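Local coordinates for protein poly-gamma-glutamate hydrolase (Bacillus phage phiNIT1, PDB 3A9L) that probably hydrolyses the gamma-glutamyl linkages of bacterial poly-gamma-glutamate as a zinc-dependent peptidase, at residues Q170-A173 against D179-K182; R172-N177 against Q190-Y195; A12-E17 against V21-E26; E50-V55 against V100-Y105. One frame throughout, in Å; residues are numbered along the deposited sequence.

In the fold
Interaction 4 lies near the centre of the chain, where the helix 48-59 packs on a middle strand of the mixed sheet; its cross-contact is wholly apolar, while the strand also supplies a zinc ligand. Interactions 1 and 2 start from the same helix, 168-173. The first is partly buried and sets two arginines against an indole, and the second is a buried aromatic cluster whose F192 reaches the helix of interaction 4. Interaction 3 sits at the outermost strand 23-29, beside the second subunit, and mixes aliphatic, carboxylate and water-mediated contacts. R171 of interaction 1 touches the strand end of interaction 4, and E26 of interaction 3 is probably hydrogen-bonded to Y53 of interaction 4.

Interaction 1 (Q170-A173 against D179-K182)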
# COMPACT_ATOMS: atom_id res chain seq x y z
N GLN A 170 -8.74 22.51 -13.26
CA GLN A 170 -7.90 21.65 -14.08
C GLN A 170 -8.20 20.18 -13.81
O GLN A 170 -8.29 19.35 -14.76
CB GLN A 170 -6.40 21.94 -13.86
CG GLN A 170 -5.48 20.89 -14.56
CD GLN A 170 -5.58 20.89 -16.07
OE1 GLN A 170 -4.92 21.66 -16.75
NE2 GLN A 170 -6.39 20.00 -16.61
N ARG A 171 -8.30 19.85 -12.52
CA ARG A 171 -8.69 18.53 -12.05
C ARG A 171 -10.11 18.14 -12.48
O ARG A 171 -10.35 16.97 -12.78
CB ARG A 171 -8.53 18.44 -10.53
CG ARG A 171 -7.12 18.76 -10.05
CD ARG A 171 -7.00 18.71 -8.52
NE ARG A 171 -7.45 19.92 -7.87
CZ ARG A 171 -8.43 19.97 -6.95
NH1 ARG A 171 -9.06 18.86 -6.53
NH2 ARG A 171 -8.76 21.13 -6.43
N ARG A 172 -11.05 19.09 -12.55
CA ARG A 172 -12.35 18.81 -13.13
C ARG A 172 -12.22 18.44 -14.61
O ARG A 172 -12.97 17.60 -15.08
CB ARG A 172 -13.40 19.92 -12.91
CG ARG A 172 -14.17 19.80 -11.60
CD ARG A 172 -15.28 20.84 -11.50
NE ARG A 172 -15.29 21.59 -10.23
CZ ARG A 172 -15.84 21.21 -9.08
NH1 ARG A 172 -16.44 20.03 -8.93
NH2 ARG A 172 -15.77 22.03 -8.04
N ALA A 173 -11.23 19.01 -15.32
CA ALA A 173 -11.03 18.73 -16.73
C ALA A 173 -10.32 17.39 -17.00
O ALA A 173 -10.33 16.91 -18.12
CB ALA A 173 -10.34 19.91 -17.46
N ASP A 179 -16.91 16.41 -14.63
CA ASP A 179 -17.62 16.07 -13.42
C ASP A 179 -16.75 15.22 -12.51
O ASP A 179 -16.42 14.10 -12.84
CB ASP A 179 -18.89 15.29 -13.79
CG ASP A 179 -19.61 14.78 -12.58
OD1 ASP A 179 -19.59 15.52 -11.58
OD2 ASP A 179 -20.18 13.67 -12.61
N TRP A 180 -16.37 15.75 -11.35
CA TRP A 180 -15.45 14.96 -10.54
C TRP A 180 -16.09 14.08 -9.47
O TRP A 180 -15.42 13.65 -8.54
CB TRP A 180 -14.26 15.79 -10.00
CG TRP A 180 -14.53 16.78 -8.92
CD1 TRP A 180 -15.65 16.86 -8.12
CD2 TRP A 180 -13.64 17.80 -8.47
NE1 TRP A 180 -15.50 17.89 -7.22
CE2 TRP A 180 -14.29 18.49 -7.41
CE3 TRP A 180 -12.35 18.22 -8.86
CZ2 TRP A 180 -13.70 19.56 -6.75
CZ3 TRP A 180 -11.76 19.30 -8.19
CH2 TRP A 180 -12.44 19.96 -7.15
N SER A 181 -17.37 13.74 -9.62
CA SER A 181 -18.02 12.90 -8.59
C SER A 181 -17.36 11.52 -8.51
O SER A 181 -16.87 10.98 -9.53
CB SER A 181 -19.54 12.81 -8.77
OG SER A 181 -19.91 12.15 -9.97
N LYS A 182 -17.31 10.96 -7.30
CA LYS A 182 -16.58 9.71 -7.09
C LYS A 182 -17.03 8.68 -8.10
O LYS A 182 -16.20 7.96 -8.69
CB LYS A 182 -16.74 9.16 -5.65
CG LYS A 182 -15.53 8.34 -5.14
CD LYS A 182 -15.52 6.86 -5.60
CE LYS A 182 -14.10 6.29 -5.72
NZ LYS A 182 -13.33 6.36 -4.44
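The indole of W180 carries the guanidinium of R172 over one face, while R171 comes obliquely from the other side of the ring plane. R172 makes the cation-pi contact, with its CZ 3.9 Å from the centroid of the W180 six-membered ring and 27° off the normal. The two planes are tilted by 37°, and the group sits toward the rim, bringing R172 NH1 to 2.9 Å from W180 NE1. Both are donors, so this closeness belongs to the cation-pi contact and not to a hydrogen bond. Lower on the same side chain, R172 CG adds a CH-pi contact 4.1 Å from that centroid.

R171 turns a face of its own guanidinium to the far corner of the indole, NH1 reaching W180 CZ3 at 3.2 Å. The chain is bent at chi3, which brings this end back beside CZ3 and CH2 of the indole. The contact folds the loop after helix 168-173 back onto that helix, which itself directly follows strand 162-167, and it does so beside the metal site: the side chain of R171 is about 4 Å from that of the zinc ligand E45. The arginine ends are held from outside, R172 NH2 by a salt bridge to D108, R171 NH1 by V46 O and R171 NE by I166 O. Within the loop, S181 OG donates to D179 OD2 at 3.1 Å, 34° out of the carboxylate plane.

Interaction 2 (R172-N177 against Q190-Y195)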
# COMPACT_ATOMS: atom_id res chain seq x y z
N ARG A 172 -11.05 19.09 -12.55
CA ARG A 172 -12.35 18.81 -13.13
C ARG A 172 -12.22 18.44 -14.61
O ARG A 172 -12.97 17.60 -15.08
CB ARG A 172 -13.40 19.92 -12.91
CG ARG A 172 -14.17 19.80 -11.60
CD ARG A 172 -15.28 20.84 -11.50
NE ARG A 172 -15.29 21.59 -10.23
CZ ARG A 172 -15.84 21.21 -9.08
NH1 ARG A 172 -16.44 20.03 -8.93
NH2 ARG A 172 -15.77 22.03 -8.04
N ALA A 173 -11.23 19.01 -15.32
CA ALA A 173 -11.03 18.73 -16.73
C ALA A 173 -10.32 17.39 -17.00
O ALA A 173 -10.33 16.91 -18.12
CB ALA A 173 -10.34 19.91 -17.46
N PHE A 174 -9.72 16.78 -15.97
CA PHE A 174 -9.28 15.36 -16.03
C PHE A 174 -10.45 14.36 -16.27
O PHE A 174 -10.22 13.22 -16.70
CB PHE A 174 -8.61 14.89 -14.72
CG PHE A 174 -7.27 15.54 -14.37
CD1 PHE A 174 -6.46 16.16 -15.32
CD2 PHE A 174 -6.82 15.50 -13.04
CE1 PHE A 174 -5.23 16.73 -14.96
CE2 PHE A 174 -5.59 16.09 -12.68
CZ PHE A 174 -4.80 16.70 -13.63
N PHE A 175 -11.69 14.73 -15.94
CA PHE A 175 -12.79 13.75 -15.92
C PHE A 175 -13.86 14.04 -16.96
O PHE A 175 -14.15 15.18 -17.25
CB PHE A 175 -13.44 13.61 -14.53
CG PHE A 175 -12.47 13.26 -13.44
CD1 PHE A 175 -11.92 11.99 -13.35
CD2 PHE A 175 -12.08 14.23 -12.52
CE1 PHE A 175 -10.99 11.68 -12.34
CE2 PHE A 175 -11.16 13.93 -11.51
CZ PHE A 175 -10.61 12.65 -11.42
N GLN A 176 -14.41 12.98 -17.52
CA GLN A 176 -15.48 13.02 -18.51
C GLN A 176 -16.67 13.83 -18.03
O GLN A 176 -17.17 13.57 -16.92
CB GLN A 176 -15.89 11.57 -18.81
CG GLN A 176 -14.82 10.81 -19.57
CD GLN A 176 -14.80 11.22 -21.00
OE1 GLN A 176 -15.87 11.39 -21.60
NE2 GLN A 176 -13.62 11.45 -21.55
N ASN A 177 -17.12 14.82 -18.82
CA ASN A 177 -18.24 15.70 -18.43
C ASN A 177 -17.82 16.87 -17.51
O ASN A 177 -18.68 17.60 -17.01
CB ASN A 177 -19.34 14.88 -17.72
CG ASN A 177 -20.73 15.19 -18.20
OD1 ASN A 177 -20.91 15.78 -19.26
ND2 ASN A 177 -21.74 14.72 -17.46
N GLN A 190 -8.83 12.98 -22.24
CA GLN A 190 -7.54 12.98 -22.92
C GLN A 190 -6.55 13.89 -22.19
O GLN A 190 -5.40 13.51 -22.04
CB GLN A 190 -7.70 13.41 -24.37
CG GLN A 190 -6.60 14.28 -24.93
CD GLN A 190 -6.96 14.70 -26.34
OE1 GLN A 190 -7.50 15.78 -26.56
NE2 GLN A 190 -6.75 13.79 -27.31
N GLU A 191 -7.02 15.03 -21.70
CA GLU A 191 -6.18 15.94 -20.90
C GLU A 191 -5.59 15.23 -19.70
O GLU A 191 -4.40 15.36 -19.45
CB GLU A 191 -6.93 17.20 -20.47
CG GLU A 191 -6.01 18.34 -19.96
CD GLU A 191 -6.53 19.73 -20.27
OE1 GLU A 191 -6.75 20.05 -21.46
OE2 GLU A 191 -6.72 20.53 -19.33
N PHE A 192 -6.40 14.45 -18.98
CA PHE A 192 -5.87 13.58 -17.91
C PHE A 192 -4.68 12.77 -18.36
O PHE A 192 -3.60 12.83 -17.75
CB PHE A 192 -6.94 12.65 -17.29
CG PHE A 192 -6.39 11.71 -16.25
CD1 PHE A 192 -6.20 12.14 -14.93
CD2 PHE A 192 -6.03 10.41 -16.59
CE1 PHE A 192 -5.67 11.27 -13.96
CE2 PHE A 192 -5.48 9.53 -15.65
CZ PHE A 192 -5.31 9.94 -14.33
N LEU A 193 -4.86 12.00 -19.43
CA LEU A 193 -3.79 11.12 -19.98
C LEU A 193 -2.51 11.89 -20.37
O LEU A 193 -1.39 11.48 -20.02
CB LEU A 193 -4.32 10.31 -21.16
CG LEU A 193 -5.60 9.44 -20.93
CD1 LEU A 193 -6.07 8.76 -22.19
CD2 LEU A 193 -5.39 8.38 -19.84
N ASP A 194 -2.68 12.98 -21.11
CA ASP A 194 -1.56 13.87 -21.46
C ASP A 194 -0.82 14.43 -20.23
O ASP A 194 0.42 14.58 -20.22
CB ASP A 194 -2.08 15.02 -22.34
CG ASP A 194 -2.56 14.55 -23.72
OD1 ASP A 194 -2.19 13.46 -24.16
OD2 ASP A 194 -3.28 15.31 -24.40
N TYR A 195 -1.58 14.76 -19.18
CA TYR A 195 -0.99 15.32 -17.97
C TYR A 195 -0.08 14.23 -17.39
O TYR A 195 1.13 14.44 -17.22
CB TYR A 195 -2.09 15.74 -16.98
CG TYR A 195 -1.67 16.74 -15.92
CD1 TYR A 195 -0.86 16.36 -14.85
CD2 TYR A 195 -2.11 18.05 -15.97
CE1 TYR A 195 -0.47 17.26 -13.88
CE2 TYR A 195 -1.74 18.97 -14.98
CZ TYR A 195 -0.92 18.56 -13.95
OH TYR A 195 -0.54 19.43 -12.96
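F174 is the middle ring of an aromatic cluster with F192 and Y195, and it plays a different part in each pair. Toward F192 it offers its face: the edge of F192 points at it in a T-shaped pair, centroids 5.4 Å apart and planes at 79°, with F192 CD1 3.6 Å from F174 CG. Toward Y195 the roles reverse, and the edge of F174 is directed at the tyrosine face, centroids 5.1 Å apart and planes at 75°. Here CZ of F174 stands over the centre of the Y195 ring, while F174 CE1 comes to 3.5 Å from Y195 CD2. F192 has its CG opposite the backbone N (chi1 177°), which swings its ring across the F174 side chain, edge first.

Plain van der Waals contacts fill in around the rings. F174 O lies 3.4 Å from F192 CB, and A173 CB sits 4.1 Å from E191 OE2. This is where the end of helix 168-173 and the turn after it lie against the first turn of the C-terminal helix 190-209. F192 continues past the contact to L51 and R54 of helix 48-59, and Y195 reaches L164 and I166 of strand 162-167, so the cluster lies between these elements.

Polar groups work at the margins. E191 OE2 takes a salt bridge from K111 and a hydrogen bond from Q170 NE2, and the Y195 hydroxyl is hydrogen-bonded to T113. T189 OG1 pairs with both A173 O and F192 N.

Interaction 3 (A12-E17 against V21-E26)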
# COMPACT_ATOMS: atom_id res chain seq x y z
N ALA A 12 -3.02 13.70 15.95
CA ALA A 12 -4.29 14.31 16.35
C ALA A 12 -5.45 13.86 15.46
O ALA A 12 -6.54 13.54 15.94
CB ALA A 12 -4.17 15.83 16.34
N LEU A 13 -5.20 13.85 14.15
CA LEU A 13 -6.16 13.35 13.18
C LEU A 13 -6.49 11.88 13.41
O LEU A 13 -7.66 11.51 13.51
CB LEU A 13 -5.64 13.55 11.74
CG LEU A 13 -6.63 13.22 10.61
CD1 LEU A 13 -6.28 13.94 9.35
CD2 LEU A 13 -6.70 11.76 10.30
N GLU A 14 -5.46 11.04 13.49
CA GLU A 14 -5.67 9.61 13.64
C GLU A 14 -6.38 9.27 14.96
O GLU A 14 -7.24 8.36 15.03
CB GLU A 14 -4.33 8.90 13.50
CG GLU A 14 -3.91 8.87 12.02
CD GLU A 14 -2.88 7.79 11.67
OE1 GLU A 14 -2.60 6.91 12.51
OE2 GLU A 14 -2.37 7.80 10.52
N ASN A 15 -6.01 10.03 16.00
CA ASN A 15 -6.58 9.88 17.33
C ASN A 15 -8.09 10.08 17.34
O ASN A 15 -8.79 9.43 18.10
CB ASN A 15 -5.92 10.87 18.31
CG ASN A 15 -4.71 10.27 19.01
OD1 ASN A 15 -4.48 9.05 18.98
ND2 ASN A 15 -3.90 11.14 19.62
N ALA A 16 -8.58 10.96 16.47
CA ALA A 16 -9.99 11.35 16.46
C ALA A 16 -10.82 10.66 15.38
O ALA A 16 -12.01 10.42 15.59
CB ALA A 16 -10.08 12.83 16.33
N GLU A 17 -10.21 10.37 14.23
CA GLU A 17 -10.94 9.84 13.07
C GLU A 17 -10.80 8.33 13.06
O GLU A 17 -9.91 7.82 13.71
CB GLU A 17 -10.38 10.43 11.79
CG GLU A 17 -10.45 11.96 11.74
CD GLU A 17 -11.88 12.48 11.57
OE1 GLU A 17 -12.81 11.69 11.23
OE2 GLU A 17 -12.06 13.69 11.73
N VAL A 21 -13.10 4.49 7.68
CA VAL A 21 -14.36 5.23 7.60
C VAL A 21 -14.15 6.68 7.09
O VAL A 21 -14.73 7.05 6.08
CB VAL A 21 -15.21 5.18 8.92
CG1 VAL A 21 -16.40 6.12 8.81
CG2 VAL A 21 -15.70 3.76 9.21
N ALA A 22 -13.34 7.49 7.78
CA ALA A 22 -12.98 8.84 7.27
C ALA A 22 -11.72 8.87 6.36
O ALA A 22 -11.57 9.77 5.52
CB ALA A 22 -12.81 9.82 8.42
N TYR A 23 -10.80 7.91 6.55
CA TYR A 23 -9.58 7.93 5.78
C TYR A 23 -8.99 6.50 5.62
O TYR A 23 -9.29 5.62 6.42
CB TYR A 23 -8.54 8.86 6.43
CG TYR A 23 -7.86 8.24 7.62
CD1 TYR A 23 -8.45 8.30 8.89
CD2 TYR A 23 -6.61 7.58 7.49
CE1 TYR A 23 -7.81 7.74 10.02
CE2 TYR A 23 -6.00 7.01 8.59
CZ TYR A 23 -6.59 7.09 9.84
OH TYR A 23 -5.98 6.54 10.92
N ASN A 24 -8.22 6.31 4.55
CA ASN A 24 -7.36 5.13 4.42
C ASN A 24 -5.94 5.55 3.97
O ASN A 24 -5.72 6.69 3.55
CB ASN A 24 -8.03 4.01 3.58
CG ASN A 24 -8.01 4.25 2.07
OD1 ASN A 24 -7.19 4.97 1.52
ND2 ASN A 24 -8.91 3.57 1.39
N ILE A 25 -4.98 4.63 4.11
CA ILE A 25 -3.63 4.84 3.61
C ILE A 25 -3.24 3.69 2.67
O ILE A 25 -3.47 2.49 2.97
CB ILE A 25 -2.60 4.95 4.77
CG1 ILE A 25 -3.13 5.85 5.92
CG2 ILE A 25 -1.26 5.51 4.23
CD1 ILE A 25 -2.20 5.94 7.12
N GLU A 26 -2.61 4.06 1.56
CA GLU A 26 -2.16 3.12 0.52
C GLU A 26 -0.68 3.34 0.24
O GLU A 26 -0.23 4.49 0.12
CB GLU A 26 -2.95 3.33 -0.79
CG GLU A 26 -4.45 3.13 -0.70
CD GLU A 26 -5.07 2.92 -2.08
OE1 GLU A 26 -4.51 3.38 -3.10
OE2 GLU A 26 -6.11 2.25 -2.17
O HOH W 1 -7.44 6.40 13.45
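Y23 is the residue on which L13, E14 and E17 converge. CD2 of L13 sits over one face of its ring, offset toward the rim, 4.1 Å from CD1 of Y23. E14 crosses the end of the side chain at about a right angle, its CG 3.3 Å from the Y23 hydroxyl oxygen, while E17 CB approaches the ring obliquely. Beside these, E17 OE1 rests 3.4 Å from A22 CB, and E14 OE2 lies 3.9 Å from I25 CD1.

A water in the plane of the ring, at its edge, ties the hydroxyl to the helix. It is 2.9 Å from Y23 OH and donates to E14 O at a short 2.5 Å, a length not to be leaned on. Y23 stands with CG between its backbone N and carbonyl carbon (chi1 77°), which aims the ring at the helix.

Further out, helix 10-16 lies beside strand 23-29, the short segments crossing with N-to-C directions 122° apart. That strand is the outermost on its side of the sheet within this chain, and I25 and E26 pair in an antiparallel ladder with a strand of the second subunit, so the sheet continues across the interface.

Both carboxylates have arginine partners: E14 OE1 makes a salt bridge with R29 of the second subunit and E17 OE2 one with R76. Each glutamate thus packs largely by its CB or CG, with one carboxylate oxygen resting on a neighbouring methyl, while its charge, probably favoured as ionised, is met by an arginine outside the contact.

Interaction 4 (E50-V55 against V100-Y105); sequences ELIYRV and VSFHGY. With ZN (zinc ion), chain C.
F102 has its CG opposite the carbonyl carbon (chi1 -61°), and this turns the ring toward the helix, where L51 and I52 receive it. I52 in turn places CG1 opposite its carbonyl carbon (chi1 -81°), and its branch and that of L51 meet the CD1 and CD2 halves of the ring from the same side of its plane. CD2 of L51 meets F102 CD2 at 3.4 Å, and CG1 of I52 meets F102 CD1 at 3.3 Å. V55 CG2 closes in on the far end, 4.2 Å from F102 CZ. All three approach the ring obliquely, and the contact is apolar throughout.

Helix 48-59 here packs against strand 98-105 in the open alpha/beta mixed core of this zinc peptidase, the segments running 153° apart in direction, their axes 9.7 Å at closest. The strand sits between 34-42 and 162-167, parallel to both. L51 also packs on A196 of helix 190-209, and I52 on L63 and L65 of strand 62-68.

The next residue in the strand, H103, points to the other side and binds the zinc ion through ND1 at 2.1 Å; H40 and E45 are the other protein ligands. Water 2 is 2.3 Å from the zinc ion and donates to G104 O at 3.0 Å, while G104 N is hydrogen-bonded to E45 OE1. S101 OG lies in plane at the edge of the H103 ring.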
# COMPACT_ATOMS: atom_id res chain seq x y z
N GLU A 50 -6.18 9.58 -8.67
CA GLU A 50 -6.30 8.98 -10.03
C GLU A 50 -5.10 9.36 -10.86
O GLU A 50 -4.59 8.57 -11.65
CB GLU A 50 -7.60 9.42 -10.71
CG GLU A 50 -8.90 8.87 -10.03
CD GLU A 50 -9.33 9.59 -8.75
OE1 GLU A 50 -9.05 10.79 -8.56
OE2 GLU A 50 -10.00 8.93 -7.90
N LEU A 51 -4.65 10.60 -10.69
CA LEU A 51 -3.45 11.03 -11.40
C LEU A 51 -2.25 10.29 -10.88
O LEU A 51 -1.40 9.93 -11.66
CB LEU A 51 -3.26 12.55 -11.33
CG LEU A 51 -1.94 13.09 -11.89
CD1 LEU A 51 -1.82 12.84 -13.42
CD2 LEU A 51 -1.74 14.54 -11.54
N ILE A 52 -2.16 10.05 -9.58
CA ILE A 52 -1.00 9.32 -9.05
C ILE A 52 -1.00 7.87 -9.55
O ILE A 52 0.06 7.33 -9.89
CB ILE A 52 -0.92 9.40 -7.54
CG1 ILE A 52 -0.29 10.74 -7.15
CG2 ILE A 52 -0.13 8.21 -6.97
CD1 ILE A 52 -0.63 11.21 -5.78
N TYR A 53 -2.18 7.27 -9.61
CA TYR A 53 -2.32 5.89 -10.12
C TYR A 53 -1.75 5.74 -11.52
O TYR A 53 -0.99 4.81 -11.79
CB TYR A 53 -3.78 5.48 -10.14
CG TYR A 53 -4.27 4.89 -8.85
CD1 TYR A 53 -3.91 5.45 -7.62
CD2 TYR A 53 -5.09 3.80 -8.85
CE1 TYR A 53 -4.35 4.91 -6.44
CE2 TYR A 53 -5.55 3.25 -7.68
CZ TYR A 53 -5.18 3.81 -6.48
OH TYR A 53 -5.64 3.24 -5.32
N ARG A 54 -2.14 6.66 -12.39
CA ARG A 54 -1.73 6.69 -13.79
C ARG A 54 -0.22 6.99 -13.91
O ARG A 54 0.48 6.36 -14.73
CB ARG A 54 -2.57 7.75 -14.54
CG ARG A 54 -2.41 7.80 -16.09
CD ARG A 54 -2.89 6.48 -16.74
NE ARG A 54 -2.59 6.45 -18.16
CZ ARG A 54 -2.43 5.33 -18.85
NH1 ARG A 54 -2.55 4.14 -18.25
NH2 ARG A 54 -2.15 5.39 -20.15
N VAL A 55 0.28 7.95 -13.13
CA VAL A 55 1.72 8.24 -13.16
C VAL A 55 2.56 7.03 -12.71
O VAL A 55 3.66 6.76 -13.23
CB VAL A 55 2.11 9.51 -12.34
CG1 VAL A 55 3.63 9.68 -12.30
CG2 VAL A 55 1.52 10.74 -12.98
N VAL A 100 7.87 13.36 -5.97
CA VAL A 100 6.93 14.30 -6.61
C VAL A 100 5.57 14.24 -5.90
O VAL A 100 4.93 13.18 -5.85
CB VAL A 100 6.80 14.01 -8.11
CG1 VAL A 100 5.74 14.88 -8.74
CG2 VAL A 100 8.11 14.23 -8.83
N SER A 101 5.10 15.37 -5.38
CA SER A 101 3.83 15.37 -4.61
C SER A 101 2.72 15.97 -5.45
O SER A 101 2.98 16.83 -6.26
CB SER A 101 3.97 16.15 -3.33
OG SER A 101 4.28 17.51 -3.57
N PHE A 102 1.48 15.52 -5.27
CA PHE A 102 0.38 16.04 -6.08
C PHE A 102 -0.72 16.66 -5.20
O PHE A 102 -1.29 16.00 -4.34
CB PHE A 102 -0.21 14.94 -6.97
CG PHE A 102 0.78 14.37 -7.96
CD1 PHE A 102 1.71 13.39 -7.57
CD2 PHE A 102 0.78 14.81 -9.27
CE1 PHE A 102 2.63 12.85 -8.51
CE2 PHE A 102 1.68 14.27 -10.21
CZ PHE A 102 2.61 13.31 -9.81
N HIS A 103 -1.06 17.92 -5.50
CA HIS A 103 -1.98 18.72 -4.68
C HIS A 103 -3.07 19.36 -5.45
O HIS A 103 -2.98 19.57 -6.67
CB HIS A 103 -1.22 19.81 -3.91
CG HIS A 103 -0.43 19.27 -2.76
ND1 HIS A 103 -0.93 19.21 -1.48
CD2 HIS A 103 0.83 18.75 -2.70
CE1 HIS A 103 -0.02 18.67 -0.68
NE2 HIS A 103 1.06 18.39 -1.40
N GLY A 104 -4.15 19.67 -4.74
CA GLY A 104 -5.27 20.40 -5.37
C GLY A 104 -5.49 21.76 -4.71
O GLY A 104 -5.51 21.86 -3.48
N TYR A 105 -5.64 22.82 -5.50
CA TYR A 105 -5.96 24.11 -4.89
C TYR A 105 -7.23 24.64 -5.55
O TYR A 105 -7.56 24.21 -6.66
CB TYR A 105 -4.77 25.12 -4.94
CG TYR A 105 -4.52 25.76 -6.29
CD1 TYR A 105 -5.15 26.96 -6.64
CD2 TYR A 105 -3.66 25.16 -7.22
CE1 TYR A 105 -4.92 27.55 -7.90
CE2 TYR A 105 -3.43 25.75 -8.48
CZ TYR A 105 -4.06 26.94 -8.81
OH TYR A 105 -3.84 27.51 -10.04
ZN ZN C . -2.80 19.75 -0.70
O HOH W 2 -3.00 21.72 -1.82